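Local coordinates for BtGH115A (Bacteroides thetaiotaomicron, PDB 5BY3), which is a family GH115 4-O-methyl-alpha-glucuronidase, a glycoside hydrolase with specificity for decorated arabinogalactans, at residues M448-A451 against W452-K456. Residues are numbered along the deposited sequence; the frame is centred on the assembly and turned at random.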
loop_
_atom_site.group_PDB
_atom_site.type_symbol
_atom_site.label_atom_id
_atom_site.label_comp_id
_atom_site.label_asym_id
_atom_site.label_seq_id
_atom_site.Cartn_x
_atom_site.Cartn_y
_atom_site.Cartn_z
HETATM N N MSE A 448 -3.104 4.588 -5.241
HETATM C CA MSE A 448 -2.741 5.245 -6.507
HETATM C C MSE A 448 -3.707 6.338 -6.838
HETATM O O MSE A 448 -3.281 7.359 -7.397
HETATM C CB MSE A 448 -2.550 4.325 -7.725
HETATM C CG MSE A 448 -1.371 3.365 -7.578
HETATM SE SE MSE A 448 0.354 4.235 -7.153
HETATM C CE MSE A 448 1.075 2.755 -6.109
ATOM N N ASP A 449 -4.984 6.126 -6.506
ATOM C CA ASP A 449 -6.020 7.177 -6.556
ATOM C C ASP A 449 -5.687 8.349 -5.644
ATOM O O ASP A 449 -5.848 9.503 -6.051
ATOM C CB ASP A 449 -7.421 6.648 -6.187
ATOM C CG ASP A 449 -8.071 5.819 -7.311
ATOM O OD1 ASP A 449 -7.589 5.871 -8.457
ATOM O OD2 ASP A 449 -9.061 5.098 -7.045
HETATM N N MSE A 450 -5.227 8.044 -4.420
HETATM C CA MSE A 450 -4.860 9.071 -3.448
HETATM C C MSE A 450 -3.802 9.947 -4.051
HETATM O O MSE A 450 -3.965 11.159 -4.101
HETATM C CB MSE A 450 -4.475 8.464 -2.116
HETATM C CG MSE A 450 -5.785 8.270 -1.374
HETATM SE SE MSE A 450 -5.472 7.284 0.290
HETATM C CE MSE A 450 -5.198 8.982 1.268
ATOM N N ALA A 451 -2.790 9.308 -4.617
ATOM C CA ALA A 451 -1.588 9.942 -5.138
ATOM C C ALA A 451 -1.885 10.696 -6.411
ATOM O O ALA A 451 -1.195 11.671 -6.728
ATOM C CB ALA A 451 -0.497 8.897 -5.376
ATOM N N TRP A 452 -2.912 10.252 -7.134
ATOM C CA TRP A 452 -3.277 10.908 -8.380
ATOM C C TRP A 452 -4.190 12.109 -8.158
ATOM O O TRP A 452 -3.998 13.152 -8.804
ATOM C CB TRP A 452 -3.859 9.937 -9.406
ATOM C CG TRP A 452 -4.351 10.677 -10.653
ATOM C CD1 TRP A 452 -5.629 11.013 -10.936
ATOM C CD2 TRP A 452 -3.553 11.205 -11.725
ATOM N NE1 TRP A 452 -5.695 11.674 -12.127
ATOM C CE2 TRP A 452 -4.436 11.823 -12.631
ATOM C CE3 TRP A 452 -2.174 11.225 -11.996
ATOM C CZ2 TRP A 452 -3.997 12.484 -13.796
ATOM C CZ3 TRP A 452 -1.728 11.859 -13.182
ATOM C CH2 TRP A 452 -2.641 12.488 -14.052
ATOM N N ASN A 453 -5.190 11.959 -7.280
ATOM C CA ASN A 453 -6.145 13.024 -6.971
ATOM C C ASN A 453 -6.696 12.823 -5.590
ATOM O O ASN A 453 -7.732 12.182 -5.422
ATOM C CB ASN A 453 -7.287 13.065 -7.986
ATOM C CG ASN A 453 -8.144 14.336 -7.886
ATOM O OD1 ASN A 453 -8.172 15.048 -6.856
ATOM N ND2 ASN A 453 -8.846 14.637 -8.974
ATOM N N LEU A 454 -5.996 13.374 -4.597
ATOM C CA LEU A 454 -6.418 13.325 -3.183
ATOM C C LEU A 454 -7.832 13.949 -2.885
ATOM O O LEU A 454 -8.623 13.381 -2.082
ATOM C CB LEU A 454 -5.327 13.958 -2.293
ATOM C CG LEU A 454 -4.969 13.341 -0.933
ATOM C CD1 LEU A 454 -4.420 14.408 -0.030
ATOM C CD2 LEU A 454 -6.096 12.645 -0.183
ATOM N N ASP A 455 -8.145 15.089 -3.519
ATOM C CA ASP A 455 -9.425 15.778 -3.271
ATOM C C ASP A 455 -10.602 14.881 -3.622
ATOM O O ASP A 455 -11.574 14.822 -2.863
ATOM C CB ASP A 455 -9.556 17.144 -4.003
ATOM C CG ASP A 455 -8.414 18.152 -3.677
ATOM O OD1 ASP A 455 -7.970 18.307 -2.504
ATOM O OD2 ASP A 455 -7.962 18.811 -4.641
ATOM N N LYS A 456 -10.508 14.166 -4.747
ATOM C CA LYS A 456 -11.587 13.311 -5.176
ATOM C C LYS A 456 -11.814 12.221 -4.132
ATOM O O LYS A 456 -12.910 12.123 -3.587
ATOM C CB LYS A 456 -11.337 12.736 -6.552
ATOM C CG LYS A 456 -12.566 12.053 -7.163
ATOM C CD LYS A 456 -12.288 11.613 -8.600
ATOM C CE LYS A 456 -13.506 10.957 -9.246
ATOM N NZ LYS A 456 -13.655 9.543 -8.814
#
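The carbonyl O of Asp449 takes two backbone N-H groups at the end of helix 441-452. Asn453 N donates to Asp449 O at 2.8 Å, nearly straight at 168°. Trp452 N reaches the same Asp449 O only weakly at 3.2 Å, and its N-H is shared with Met448 O, also weakly. Asn453 then leaves helical geometry and becomes the N-cap of helix 454-459. Asn453 OD1 accepts from Lys456 N at 3.3 Å; the donor lies above the amide plane, 67° out of it. The Asn453 side chain extends away from its own N (chi1 -168°), which lets OD1 meet the N-H three residues on.

Among the side chains, the CE methyl of selenomethionine Met450 lies 4.0 Å from Leu454 CD2, and the two side chains cross obliquely. A bend at chi3 turns CE off the line of the rest of the Met450 side chain. Both residues are buried against helix 411-423. Trp452 CB sits 3.3 Å from Met448 O, while its indole makes a cation-pi contact with Arg207 and an edge-to-face one with Tyr118. Asp449 OD2 is hydrogen-bonded to His465 NE2. The arrangement is a helix-to-helix junction with an Asn N-cap, following strand 429-433 of the parallel sheet in the TIM-barrel-clan GH115 domain.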